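Local atomic coordinates of uncharacterized protein (Ruminococcus gnavus, PDB entry 4QAN), a protein that is of unknown function but binds metal ions and has a cystatin-like fold of a divergent NTF2-like kind. Residues A[13-18]-A[250-255]; A[114-119]-A[147-152]; A[153-158]-A[184-189]; A[305-310]-A[327-332]; A[334-339]-A[364-369]. All blocks are in the same frame, centred on the assembly; numbering follows the deposited sequence.

Interaction 1 (A[13-18]-A[250-255])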
# COMPACT_ATOMS: atom_id res chain seq x y z
N GLU A 13 10.16 -6.86 -16.38
CA GLU A 13 11.49 -7.45 -16.60
C GLU A 13 12.16 -7.84 -15.29
O GLU A 13 12.74 -8.91 -15.18
CB GLU A 13 12.40 -6.50 -17.38
CG GLU A 13 12.14 -6.47 -18.88
CD GLU A 13 12.85 -5.31 -19.60
OE1 GLU A 13 13.84 -4.76 -19.06
OE2 GLU A 13 12.40 -4.95 -20.71
N SER A 14 12.08 -6.97 -14.28
CA SER A 14 12.68 -7.28 -12.99
C SER A 14 11.93 -8.42 -12.29
O SER A 14 12.54 -9.31 -11.69
CB SER A 14 12.73 -6.05 -12.09
OG SER A 14 13.55 -5.07 -12.67
N LEU A 15 10.60 -8.42 -12.37
CA LEU A 15 9.83 -9.51 -11.78
C LEU A 15 10.07 -10.85 -12.45
O LEU A 15 9.88 -11.87 -11.82
CB LEU A 15 8.35 -9.21 -11.77
CG LEU A 15 7.99 -8.26 -10.63
CD1 LEU A 15 6.64 -7.62 -10.90
CD2 LEU A 15 8.04 -8.99 -9.28
N GLN A 16 10.48 -10.86 -13.71
CA GLN A 16 10.89 -12.10 -14.40
C GLN A 16 12.25 -12.62 -13.95
O GLN A 16 12.59 -13.76 -14.27
CB GLN A 16 10.96 -11.90 -15.91
CG GLN A 16 9.64 -11.55 -16.57
CD GLN A 16 9.83 -10.99 -17.97
OE1 GLN A 16 10.64 -11.50 -18.74
NE2 GLN A 16 9.08 -9.94 -18.30
N LYS A 17 13.04 -11.81 -13.25
CA LYS A 17 14.39 -12.22 -12.83
C LYS A 17 14.33 -13.27 -11.73
O LYS A 17 13.48 -13.21 -10.86
CB LYS A 17 15.21 -11.03 -12.31
CG LYS A 17 15.70 -10.08 -13.38
CD LYS A 17 16.37 -8.87 -12.76
CE LYS A 17 17.04 -8.00 -13.81
NZ LYS A 17 17.42 -6.67 -13.26
N GLU A 18 15.27 -14.22 -11.78
CA GLU A 18 15.35 -15.32 -10.82
C GLU A 18 15.86 -14.85 -9.44
O GLU A 18 16.77 -14.02 -9.36
CB GLU A 18 16.30 -16.40 -11.37
CG GLU A 18 16.01 -17.82 -10.90
CD GLU A 18 14.62 -18.30 -11.31
OE1 GLU A 18 14.16 -18.00 -12.44
OE2 GLU A 18 13.99 -19.00 -10.50
N GLN A 250 8.00 -1.51 -19.26
CA GLN A 250 8.79 -2.70 -19.54
C GLN A 250 9.30 -3.24 -18.20
O GLN A 250 9.06 -4.39 -17.87
CB GLN A 250 9.95 -2.38 -20.48
CG GLN A 250 9.52 -1.82 -21.83
CD GLN A 250 8.43 -2.65 -22.52
OE1 GLN A 250 8.63 -3.84 -22.79
NE2 GLN A 250 7.29 -2.02 -22.81
N ASP A 251 9.93 -2.38 -17.42
CA ASP A 251 10.51 -2.77 -16.15
C ASP A 251 9.66 -2.26 -14.98
O ASP A 251 8.69 -1.51 -15.17
CB ASP A 251 11.94 -2.23 -16.06
CG ASP A 251 12.80 -3.01 -15.09
OD1 ASP A 251 12.30 -3.94 -14.42
OD2 ASP A 251 13.98 -2.67 -14.99
N THR A 252 10.01 -2.74 -13.79
CA THR A 252 9.38 -2.31 -12.55
C THR A 252 9.59 -0.81 -12.37
O THR A 252 10.72 -0.34 -12.44
CB THR A 252 10.01 -3.07 -11.36
OG1 THR A 252 9.57 -4.43 -11.38
CG2 THR A 252 9.67 -2.40 -10.03
N SER A 253 8.50 -0.07 -12.16
CA SER A 253 8.55 1.38 -12.12
C SER A 253 8.17 1.90 -10.73
O SER A 253 7.07 1.64 -10.26
CB SER A 253 7.58 1.96 -13.16
OG SER A 253 7.28 3.32 -12.91
N PRO A 254 9.07 2.67 -10.07
CA PRO A 254 8.69 3.24 -8.78
C PRO A 254 7.50 4.16 -8.89
O PRO A 254 6.62 4.14 -8.03
CB PRO A 254 9.94 4.02 -8.33
CG PRO A 254 10.84 4.10 -9.51
CD PRO A 254 10.47 2.97 -10.43
N GLU A 255 7.45 4.95 -9.95
CA GLU A 255 6.36 5.90 -10.13
C GLU A 255 5.00 5.19 -10.25
O GLU A 255 4.01 5.61 -9.65
CB GLU A 255 6.60 6.79 -11.35
CG GLU A 255 7.83 7.67 -11.27
CD GLU A 255 9.15 6.95 -11.56
OE1 GLU A 255 9.15 5.77 -12.00
OE2 GLU A 255 10.21 7.58 -11.33
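Polar bonds, centred on Ser14 and Asp251, carry most of this surface contact between two loops. Backbone to backbone, Glu13 N donates to Gln250 O at 3.1 Å, a nearly straight bond (164°) that ties the two loops together. Side chain to backbone, Asp251 OD1 receives Ser14 N in a weak, bent bond of 3.0 Å. The same oxygen takes the hydroxyl of Ser14, whose OG is modelled only 2.4 Å from Asp251 OD1, a spacing so short that its exact value is doubtful. Within its own loop OD1 also accepts Thr252 N, which approaches from above the carboxylate plane. A chi1 of -157° swings the Asp251 carboxylate away from its own N, to where OD1 meets Ser14.

Van der Waals contact adds little: Ser14 CB rests 3.6 Å from Thr252 OG1, whose hydroxyl is bonded to Thr12 and Tyr210, and Gln250 CB meets Glu13 OE2 at 3.6 Å. Among the charges, Glu13 OE1 and Asp251 OD2 are 4.6 Å apart, a like pair near the protein surface. The donors gathered on OD1, one weak and one at a doubtful spacing, would probably favour the ionised carboxylate; with the Glu13-Gln250 backbone bond, it ties the N-terminal loop to the residues leading into helix 254-275.

Interaction 2 (A[114-119]-A[147-152])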
# COMPACT_ATOMS: atom_id res chain seq x y z
N THR A 114 28.48 5.07 -3.01
CA THR A 114 29.83 4.81 -2.49
C THR A 114 29.84 4.23 -1.06
O THR A 114 30.83 4.39 -0.33
CB THR A 114 30.67 6.10 -2.51
OG1 THR A 114 30.04 7.10 -1.69
CG2 THR A 114 30.80 6.63 -3.94
N LEU A 115 28.77 3.53 -0.69
CA LEU A 115 28.50 3.14 0.69
C LEU A 115 29.41 2.01 1.21
O LEU A 115 29.61 1.00 0.54
CB LEU A 115 27.03 2.75 0.81
CG LEU A 115 26.45 2.08 2.06
CD1 LEU A 115 24.96 2.39 2.13
CD2 LEU A 115 26.68 0.57 2.09
N GLU A 116 29.95 2.19 2.42
CA GLU A 116 30.74 1.16 3.08
C GLU A 116 30.14 0.84 4.44
O GLU A 116 29.86 1.75 5.22
CB GLU A 116 32.18 1.64 3.29
CG GLU A 116 33.04 1.70 2.04
CD GLU A 116 34.46 2.16 2.34
OE1 GLU A 116 35.16 1.49 3.14
OE2 GLU A 116 34.89 3.19 1.77
N VAL A 117 29.98 -0.44 4.74
CA VAL A 117 29.39 -0.89 6.00
C VAL A 117 30.44 -0.99 7.11
O VAL A 117 31.25 -1.92 7.12
CB VAL A 117 28.68 -2.24 5.84
CG1 VAL A 117 28.01 -2.66 7.14
CG2 VAL A 117 27.66 -2.17 4.71
N LEU A 118 30.40 -0.05 8.05
CA LEU A 118 31.40 -0.00 9.12
C LEU A 118 31.04 -0.96 10.25
O LEU A 118 31.89 -1.69 10.75
CB LEU A 118 31.52 1.42 9.67
CG LEU A 118 31.74 2.52 8.63
CD1 LEU A 118 31.77 3.87 9.32
CD2 LEU A 118 33.00 2.29 7.82
N GLU A 119 29.77 -0.93 10.66
CA GLU A 119 29.28 -1.80 11.71
C GLU A 119 27.76 -1.93 11.66
O GLU A 119 27.06 -1.02 11.22
CB GLU A 119 29.71 -1.26 13.08
CG GLU A 119 29.09 -1.97 14.28
CD GLU A 119 29.76 -1.60 15.58
OE1 GLU A 119 30.57 -0.64 15.60
OE2 GLU A 119 29.48 -2.28 16.60
N TYR A 147 26.03 1.61 10.99
CA TYR A 147 27.00 2.67 10.72
C TYR A 147 27.61 2.45 9.34
O TYR A 147 28.24 1.42 9.09
CB TYR A 147 28.09 2.69 11.81
CG TYR A 147 27.52 2.97 13.19
CD1 TYR A 147 27.37 4.28 13.65
CD2 TYR A 147 27.10 1.93 14.02
CE1 TYR A 147 26.84 4.54 14.91
CE2 TYR A 147 26.56 2.18 15.27
CZ TYR A 147 26.43 3.49 15.71
OH TYR A 147 25.89 3.75 16.95
N VAL A 148 27.40 3.42 8.46
CA VAL A 148 27.95 3.36 7.12
C VAL A 148 28.81 4.58 6.83
O VAL A 148 28.81 5.53 7.61
CB VAL A 148 26.84 3.25 6.06
CG1 VAL A 148 25.97 2.02 6.33
CG2 VAL A 148 25.99 4.52 6.00
N LYS A 149 29.53 4.54 5.71
CA LYS A 149 30.42 5.62 5.30
C LYS A 149 30.25 5.96 3.82
O LYS A 149 30.23 5.06 2.98
CB LYS A 149 31.87 5.21 5.57
CG LYS A 149 32.90 6.14 4.97
CD LYS A 149 34.30 5.65 5.25
CE LYS A 149 35.33 6.53 4.57
NZ LYS A 149 36.71 6.01 4.80
N CYS A 150 30.13 7.26 3.52
CA CYS A 150 30.03 7.74 2.13
C CYS A 150 30.97 8.91 1.89
O CYS A 150 30.62 10.06 2.17
CB CYS A 150 28.60 8.13 1.80
SG CYS A 150 27.40 6.80 2.08
N GLY A 151 32.16 8.62 1.37
CA GLY A 151 33.20 9.63 1.14
C GLY A 151 33.97 9.88 2.42
O GLY A 151 34.60 8.97 2.96
N GLU A 152 33.92 11.11 2.91
CA GLU A 152 34.47 11.44 4.22
C GLU A 152 33.37 11.31 5.29
O GLU A 152 33.67 11.30 6.49
CB GLU A 152 35.05 12.86 4.24
CG GLU A 152 35.90 13.21 3.03
CD GLU A 152 36.87 12.10 2.66
OE1 GLU A 152 37.85 11.89 3.40
OE2 GLU A 152 36.63 11.44 1.63
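Leu118 is the bump that lies across the backbone of 147-149, filling the hollow between Tyr147 O and Lys149 CB in this antiparallel pairing. Its CB sits 3.3 Å from Tyr147 O, CD1 lies against the carbonyl of Val148, and CD2 touches Lys149 CB at 3.9 Å. This position follows from a classic beta bulge: two residues, Leu118 and Glu119, stand opposite the single Tyr147, and the helical backbone angles of Leu118 turn its side chain onto the partner strand. Its chi1 of -51° sets CG opposite its own carbonyl carbon, from where the methyls spread over Val148 and Lys149. Tyr147 O accepts from both bulge residues, at 2.8 Å from Leu118 N and 3.2 Å from Glu119 N, the second donor lying on a carbonyl lone pair. Tyr147 N returns a bond to Glu119 O, which also lies at the edge of the tyrosine ring near its plane.

Beyond the bulge, Glu116 and Lys149 form a hydrogen-bonded pair through two backbone bonds of 2.9 Å (Glu116 N to Lys149 O and Lys149 N to Glu116 O). Their extended side chains share a face, but Glu116 OE2 and Lys149 NZ stay 4.5 Å apart, too far for a salt bridge. On the other face the branch point of Leu115, CG, meets Val148 CB at 4.2 Å, and the thiol of Cys150 fits beside the leucine's CA and CB.

Helix 27-39 covers Val117 through Leu32 and Leu35, and its Lys39 bonds to Leu115 O. Strand 153-164 continues the sheet beyond 147-150, with Ser154 touching Leu118, Tyr155 beside Cys150 and Arg156 against Tyr147.

Interaction 3 (A[153-158]-A[184-189])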
# COMPACT_ATOMS: atom_id res chain seq x y z
N GLN A 153 32.12 11.18 4.84
CA GLN A 153 30.95 11.18 5.72
C GLN A 153 30.71 9.81 6.36
O GLN A 153 30.92 8.78 5.73
CB GLN A 153 29.67 11.59 4.96
CG GLN A 153 29.81 12.77 4.00
CD GLN A 153 30.48 13.97 4.63
OE1 GLN A 153 31.71 14.03 4.71
NE2 GLN A 153 29.68 14.93 5.08
N SER A 154 30.26 9.82 7.61
CA SER A 154 29.77 8.63 8.29
C SER A 154 28.32 8.89 8.72
O SER A 154 28.01 9.99 9.19
CB SER A 154 30.64 8.31 9.51
OG SER A 154 30.27 7.08 10.11
N TYR A 155 27.43 7.92 8.53
CA TYR A 155 26.03 8.06 8.97
C TYR A 155 25.58 6.85 9.80
O TYR A 155 26.12 5.76 9.66
CB TYR A 155 25.08 8.23 7.77
CG TYR A 155 25.49 9.30 6.79
CD1 TYR A 155 26.32 9.00 5.71
CD2 TYR A 155 25.06 10.61 6.93
CE1 TYR A 155 26.70 9.97 4.80
CE2 TYR A 155 25.44 11.59 6.03
CZ TYR A 155 26.26 11.27 4.97
OH TYR A 155 26.64 12.23 4.07
N ARG A 156 24.60 7.07 10.68
CA ARG A 156 23.95 5.98 11.40
C ARG A 156 22.55 5.79 10.83
O ARG A 156 21.85 6.77 10.58
CB ARG A 156 23.88 6.24 12.92
CG ARG A 156 23.07 5.19 13.68
CD ARG A 156 23.22 5.26 15.20
NE ARG A 156 22.88 6.57 15.75
CZ ARG A 156 21.64 7.05 15.89
NH1 ARG A 156 20.58 6.34 15.51
NH2 ARG A 156 21.46 8.26 16.40
N LEU A 157 22.16 4.54 10.61
CA LEU A 157 20.80 4.23 10.18
C LEU A 157 20.15 3.32 11.21
O LEU A 157 20.85 2.64 11.95
CB LEU A 157 20.80 3.55 8.81
CG LEU A 157 21.73 4.13 7.74
CD1 LEU A 157 21.95 3.11 6.63
CD2 LEU A 157 21.17 5.42 7.18
N GLY A 158 18.83 3.33 11.26
CA GLY A 158 18.09 2.42 12.13
C GLY A 158 17.11 1.59 11.33
O GLY A 158 16.16 2.13 10.79
N PRO A 184 13.53 10.28 11.15
CA PRO A 184 14.61 10.61 10.23
C PRO A 184 15.21 9.37 9.57
O PRO A 184 15.37 8.34 10.22
CB PRO A 184 15.66 11.29 11.12
CG PRO A 184 15.00 11.54 12.42
CD PRO A 184 13.92 10.51 12.55
N ALA A 185 15.52 9.49 8.28
CA ALA A 185 16.17 8.41 7.54
C ALA A 185 17.54 8.07 8.11
O ALA A 185 17.91 6.89 8.13
CB ALA A 185 16.30 8.80 6.08
N CYS A 186 18.27 9.08 8.58
CA CYS A 186 19.63 8.91 9.05
C CYS A 186 20.08 10.03 10.00
O CYS A 186 19.42 11.05 10.13
CB CYS A 186 20.58 8.89 7.86
SG CYS A 186 20.78 10.47 7.01
N VAL A 187 21.21 9.83 10.66
CA VAL A 187 21.92 10.93 11.32
C VAL A 187 23.40 10.78 11.02
O VAL A 187 23.93 9.67 10.93
CB VAL A 187 21.67 11.00 12.85
CG1 VAL A 187 20.18 10.90 13.18
CG2 VAL A 187 22.46 9.94 13.60
N GLN A 188 24.07 11.92 10.85
CA GLN A 188 25.49 11.94 10.56
C GLN A 188 26.28 11.86 11.86
O GLN A 188 25.94 12.53 12.83
CB GLN A 188 25.88 13.20 9.78
CG GLN A 188 27.22 13.06 9.07
CD GLN A 188 27.68 14.34 8.40
OE1 GLN A 188 26.87 15.10 7.87
NE2 GLN A 188 28.98 14.58 8.42
N MSE A 189 27.32 11.04 11.88
CA MSE A 189 28.14 10.86 13.07
C MSE A 189 29.27 11.87 13.10
O MSE A 189 29.90 12.12 12.07
CB MSE A 189 28.73 9.45 13.13
CG MSE A 189 27.67 8.36 13.17
SE MSE A 189 26.62 8.35 14.84
CE MSE A 189 27.71 9.29 16.19
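The backbones of 153-158 and 184-189 run antiparallel with a marked twist, their touching parts 130° apart end to end, and Arg156 and Val187 exchange two bonds: Arg156 N to Val187 O (2.7 Å) nearly along the C=O axis, and Val187 N to Arg156 O (3.1 Å). A third, Met189 N to Ser154 O (3.0 Å), reaches its oxygen from well above the carbonyl plane.

Arg156 and Val187 point the same way, side by side. A bend at chi3 (57°) turns the guanidinium back so that Val187 CG2 lies over one of its faces, 3.4 Å from NH2 of Arg156; selenomethionine Met189 brings SE to 4.0 Å from Arg156 CB. On the opposite face of the sheet, the Tyr155 ring meets the aliphatic part of Gln188, with Tyr155 CE2 3.8 Å from Gln188 CG and the ring and amide planes 60° apart. Cys186 SG stands oblique to the same ring, 5.2 Å from the Tyr155 centroid, a sulfur-aromatic contact. Cys186 CB packs on Leu157 CD2 at 3.6 Å.

Strand 153-164 pairs with 140-150 along its other edge, and short strand 187-188 extends the twisted antiparallel sheet, as suits a cystatin-like fold.

Interaction 4 (A[305-310]-A[327-332])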
# COMPACT_ATOMS: atom_id res chain seq x y z
N LEU A 305 -22.72 -5.15 -2.54
CA LEU A 305 -22.59 -3.81 -3.04
C LEU A 305 -23.03 -3.84 -4.49
O LEU A 305 -22.35 -4.43 -5.34
CB LEU A 305 -21.16 -3.30 -2.95
CG LEU A 305 -20.97 -1.92 -3.55
CD1 LEU A 305 -21.62 -0.90 -2.65
CD2 LEU A 305 -19.50 -1.63 -3.74
N ASP A 306 -24.18 -3.22 -4.76
CA ASP A 306 -24.77 -3.17 -6.08
C ASP A 306 -24.83 -1.77 -6.63
O ASP A 306 -25.18 -0.82 -5.94
CB ASP A 306 -26.20 -3.71 -6.06
CG ASP A 306 -26.26 -5.22 -6.11
OD1 ASP A 306 -25.67 -5.79 -7.04
OD2 ASP A 306 -26.90 -5.82 -5.21
N LEU A 307 -24.51 -1.68 -7.90
CA LEU A 307 -24.66 -0.47 -8.65
C LEU A 307 -26.12 -0.42 -9.18
O LEU A 307 -26.58 -1.33 -9.85
CB LEU A 307 -23.63 -0.50 -9.77
CG LEU A 307 -23.01 0.76 -10.34
CD1 LEU A 307 -22.42 1.66 -9.27
CD2 LEU A 307 -21.95 0.32 -11.32
N ILE A 308 -26.87 0.62 -8.84
CA ILE A 308 -28.20 0.80 -9.42
C ILE A 308 -28.10 1.48 -10.79
O ILE A 308 -28.80 1.12 -11.73
CB ILE A 308 -29.10 1.65 -8.49
CG1 ILE A 308 -29.35 0.89 -7.18
CG2 ILE A 308 -30.43 1.97 -9.15
CD1 ILE A 308 -29.84 1.78 -6.06
N LYS A 309 -27.21 2.46 -10.90
CA LYS A 309 -27.06 3.25 -12.11
C LYS A 309 -25.71 3.97 -12.13
O LYS A 309 -25.22 4.42 -11.09
CB LYS A 309 -28.19 4.27 -12.18
CG LYS A 309 -28.56 4.69 -13.59
CD LYS A 309 -29.97 5.23 -13.62
CE LYS A 309 -30.35 5.79 -14.99
NZ LYS A 309 -31.71 6.36 -14.91
N VAL A 310 -25.12 4.06 -13.32
CA VAL A 310 -23.95 4.90 -13.57
C VAL A 310 -24.40 6.09 -14.44
O VAL A 310 -24.81 5.90 -15.58
CB VAL A 310 -22.87 4.12 -14.30
CG1 VAL A 310 -21.65 5.01 -14.56
CG2 VAL A 310 -22.51 2.89 -13.48
N GLY A 327 -21.89 7.26 -9.52
CA GLY A 327 -22.35 5.90 -9.23
C GLY A 327 -23.46 5.97 -8.19
O GLY A 327 -23.32 6.67 -7.18
N LEU A 328 -24.58 5.31 -8.46
CA LEU A 328 -25.67 5.19 -7.49
C LEU A 328 -25.74 3.72 -7.06
O LEU A 328 -25.77 2.83 -7.92
CB LEU A 328 -26.99 5.64 -8.11
CG LEU A 328 -28.25 5.49 -7.25
CD1 LEU A 328 -28.17 6.41 -6.05
CD2 LEU A 328 -29.50 5.79 -8.06
N TYR A 329 -25.74 3.48 -5.75
CA TYR A 329 -25.54 2.14 -5.21
C TYR A 329 -26.62 1.72 -4.24
O TYR A 329 -27.32 2.54 -3.67
CB TYR A 329 -24.21 2.05 -4.43
CG TYR A 329 -22.97 2.50 -5.17
CD1 TYR A 329 -22.68 3.84 -5.32
CD2 TYR A 329 -22.06 1.57 -5.67
CE1 TYR A 329 -21.55 4.25 -5.97
CE2 TYR A 329 -20.90 1.97 -6.31
CZ TYR A 329 -20.66 3.33 -6.46
OH TYR A 329 -19.53 3.77 -7.10
N SER A 330 -26.73 0.41 -4.06
CA SER A 330 -27.32 -0.19 -2.87
C SER A 330 -26.22 -1.03 -2.24
O SER A 330 -25.76 -2.01 -2.84
CB SER A 330 -28.53 -1.07 -3.21
OG SER A 330 -28.92 -1.86 -2.09
N TYR A 331 -25.78 -0.63 -1.06
CA TYR A 331 -24.88 -1.44 -0.25
C TYR A 331 -25.70 -2.08 0.83
O TYR A 331 -26.04 -1.43 1.82
CB TYR A 331 -23.76 -0.60 0.39
CG TYR A 331 -22.90 -1.42 1.33
CD1 TYR A 331 -22.02 -2.38 0.84
CD2 TYR A 331 -22.99 -1.27 2.72
CE1 TYR A 331 -21.24 -3.15 1.68
CE2 TYR A 331 -22.20 -2.05 3.57
CZ TYR A 331 -21.33 -2.98 3.04
OH TYR A 331 -20.55 -3.78 3.86
N ASN A 332 -26.02 -3.35 0.66
CA ASN A 332 -26.88 -4.09 1.60
C ASN A 332 -28.16 -3.33 1.96
O ASN A 332 -28.59 -3.32 3.11
CB ASN A 332 -26.10 -4.47 2.86
CG ASN A 332 -24.98 -5.45 2.55
OD1 ASN A 332 -25.10 -6.65 2.81
ND2 ASN A 332 -23.91 -4.94 1.94
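The beta hairpin of strands 305-314 and 322-331 carries a classic beta bulge here, Ile308 and Lys309 sharing Leu328 as their one partner. Leu328 O takes two donors, Ile308 N at 2.6 Å and, more weakly, Lys309 N at 3.3 Å, while Leu328 N donates a hydrogen bond to Lys309 O. Further along, Asp306 and Ser330 form a hydrogen-bonded pair, each N donating to the other's O.

The bulge turns Ile308 toward the partner strand. Its CD1 lies over the backbone of Tyr329, 3.6 Å from Tyr329 O, and its CG2 meets Leu328 CD2 at 4.1 Å, the two side chains crossing at a slant. The hairpin belongs to the mixed sheet of the C-terminal half, and helix 371-378 covers this face, with Ser374 touching both Ile308 and Leu328.

Leu305, Leu307, Tyr329 and Tyr331 occupy the other face. Leu307 runs alongside Tyr329 and lays its CD1 over one face of the ring, 3.7 Å from the Tyr329 centroid and 27° off the normal, a CH-pi contact offset toward the rim. Leu305 CD1 touches Tyr329 CD2 at 3.9 Å and Tyr331 CB at 3.7 Å, wedged between the two tyrosines. A chi1 of 176° sends the Leu305 chain across that of Tyr331 at about a right angle, with Leu305 CB at the edge of the Tyr331 ring. The hydroxyl of Tyr329 is hydrogen-bonded to Thr338 and Tyr340, while Phe274 meets its ring edge-to-face and Ile229 of helix 221-234 packs against it.

Interaction 5 (A[334-339]-A[364-369])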
# COMPACT_ATOMS: atom_id res chain seq x y z
N LYS A 334 -28.80 -0.09 1.73
CA LYS A 334 -28.63 1.35 1.97
C LYS A 334 -28.04 1.95 0.72
O LYS A 334 -27.15 1.37 0.11
CB LYS A 334 -27.75 1.61 3.19
CG LYS A 334 -28.41 1.14 4.48
CD LYS A 334 -27.72 1.65 5.73
CE LYS A 334 -28.60 1.46 6.95
NZ LYS A 334 -28.01 2.08 8.17
N ASN A 335 -28.55 3.12 0.35
CA ASN A 335 -28.21 3.79 -0.90
C ASN A 335 -27.18 4.86 -0.73
O ASN A 335 -27.26 5.67 0.20
CB ASN A 335 -29.46 4.41 -1.52
CG ASN A 335 -30.53 3.38 -1.78
OD1 ASN A 335 -31.63 3.47 -1.24
ND2 ASN A 335 -30.19 2.38 -2.58
N TYR A 336 -26.21 4.87 -1.64
CA TYR A 336 -25.11 5.83 -1.62
C TYR A 336 -24.87 6.39 -3.01
O TYR A 336 -25.31 5.82 -4.02
CB TYR A 336 -23.83 5.16 -1.12
CG TYR A 336 -23.92 4.68 0.31
CD1 TYR A 336 -24.44 3.42 0.61
CD2 TYR A 336 -23.50 5.49 1.36
CE1 TYR A 336 -24.53 2.98 1.92
CE2 TYR A 336 -23.59 5.05 2.68
CZ TYR A 336 -24.10 3.80 2.95
OH TYR A 336 -24.19 3.36 4.25
N LEU A 337 -24.18 7.52 -3.05
CA LEU A 337 -23.66 8.07 -4.27
C LEU A 337 -22.13 8.15 -4.15
O LEU A 337 -21.60 8.48 -3.09
CB LEU A 337 -24.22 9.46 -4.50
CG LEU A 337 -24.11 9.98 -5.93
CD1 LEU A 337 -25.22 9.40 -6.80
CD2 LEU A 337 -24.17 11.50 -5.97
N THR A 338 -21.43 7.85 -5.23
CA THR A 338 -20.04 8.24 -5.36
C THR A 338 -19.77 8.85 -6.72
O THR A 338 -20.60 8.77 -7.61
CB THR A 338 -19.11 7.03 -5.24
OG1 THR A 338 -19.19 6.24 -6.45
CG2 THR A 338 -19.48 6.21 -4.01
N GLY A 339 -18.58 9.44 -6.86
CA GLY A 339 -18.14 10.06 -8.09
C GLY A 339 -16.95 9.39 -8.73
O GLY A 339 -16.07 8.88 -8.04
N GLY A 364 -12.66 8.95 -3.27
CA GLY A 364 -13.12 7.95 -2.29
C GLY A 364 -14.29 8.38 -1.42
O GLY A 364 -14.65 7.67 -0.50
N GLU A 365 -14.91 9.53 -1.70
CA GLU A 365 -16.00 10.00 -0.88
C GLU A 365 -17.27 9.21 -1.19
O GLU A 365 -17.55 8.88 -2.34
CB GLU A 365 -16.24 11.50 -1.11
CG GLU A 365 -17.06 12.15 -0.01
CD GLU A 365 -17.53 13.55 -0.36
OE1 GLU A 365 -16.78 14.28 -1.05
OE2 GLU A 365 -18.65 13.92 0.05
N VAL A 366 -18.04 8.91 -0.16
CA VAL A 366 -19.30 8.20 -0.33
C VAL A 366 -20.35 9.04 0.34
O VAL A 366 -20.14 9.49 1.45
CB VAL A 366 -19.21 6.81 0.32
CG1 VAL A 366 -20.56 6.16 0.37
CG2 VAL A 366 -18.23 5.92 -0.44
N MSE A 367 -21.47 9.28 -0.33
CA MSE A 367 -22.55 10.12 0.18
C MSE A 367 -23.77 9.27 0.41
O MSE A 367 -24.28 8.68 -0.54
CB MSE A 367 -22.84 11.17 -0.89
CG MSE A 367 -24.01 12.09 -0.56
SE MSE A 367 -23.97 13.61 -1.82
CE MSE A 367 -25.39 13.02 -3.04
N ARG A 368 -24.26 9.23 1.65
CA ARG A 368 -25.48 8.52 1.98
C ARG A 368 -26.68 9.24 1.36
O ARG A 368 -26.71 10.47 1.34
CB ARG A 368 -25.63 8.42 3.50
CG ARG A 368 -26.91 7.76 4.00
CD ARG A 368 -27.08 6.32 3.53
NE ARG A 368 -28.37 5.79 3.96
CZ ARG A 368 -28.64 5.39 5.20
NH1 ARG A 368 -27.70 5.42 6.14
NH2 ARG A 368 -29.85 4.93 5.50
N LEU A 369 -27.62 8.46 0.83
CA LEU A 369 -28.86 9.00 0.26
C LEU A 369 -30.09 8.40 0.93
O LEU A 369 -30.13 7.22 1.25
CB LEU A 369 -28.94 8.67 -1.24
CG LEU A 369 -27.95 9.35 -2.18
CD1 LEU A 369 -28.21 8.87 -3.59
CD2 LEU A 369 -28.03 10.86 -2.10
O HOH W 1 -30.38 4.66 2.07
O HOH W 2 -16.39 9.80 -4.74
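Arg368 lays its aliphatic chain over the Tyr336 ring, CD standing 4.2 Å from the Tyr336 centroid in a CH-pi contact offset toward the rim. The bend at chi2 (60°) carries the guanidinium on past the ring, its plane 50° from the tyrosine's. Lys334 CD then covers one guanidinium face, 3.8 Å from Arg368 NH1, a methylene packing on the guanidinium although the two positive ends come close. On the other face of the sheet, Leu337 runs beside selenomethionine Met367, and Leu369 CD1 reaches Leu337 CB.

Backbone bonds fix these positions. Leu337 and Met367 exchange a pair, Leu337 N to Met367 O at 2.8 Å and Met367 N to Leu337 O at 2.9 Å, and Leu369 N donates to Asn335 O. One water accepts from Asn335 N and Arg368 NE and donates to Leu369 O, linking the arginine chain to the backbones of Asn335 and Leu369. Another joins Gly339 N to Glu365 O.

Glu365 lies about 6 Å, side chain to side chain, from Ser360, a magnesium-binding residue of this protein, with no ion bound to it here. Strand 322-331 flanks 334-344 on its other edge, helix 254-275 packs Phe274 against Tyr336, Thr338 and Val366, and helix 371-378 touches Asn335 and Leu337.

How the interactions relate
Two beta sheets on opposite sides of the molecule hold four of the contacts. Interactions 2 and 3, their centres 10 Å apart, share the N-terminal antiparallel sheet and touch where strands 140-150 and 153-164 pair. Interactions 4 and 5, centres 9 Å apart, likewise meet through neighbouring strands 322-331 and 334-344 of the C-terminal mixed sheet. Between the two groups, centres lie about 47 to 57 Å apart. Interaction 1 joins loops 232 residues apart; along the chain it encloses interactions 2 and 3 and closes before 4 and 5 open. It thus brings the N-terminal segment back to the start of helix 254-275, which packs on the second sheet, so the contact probably helps tie the two halves together.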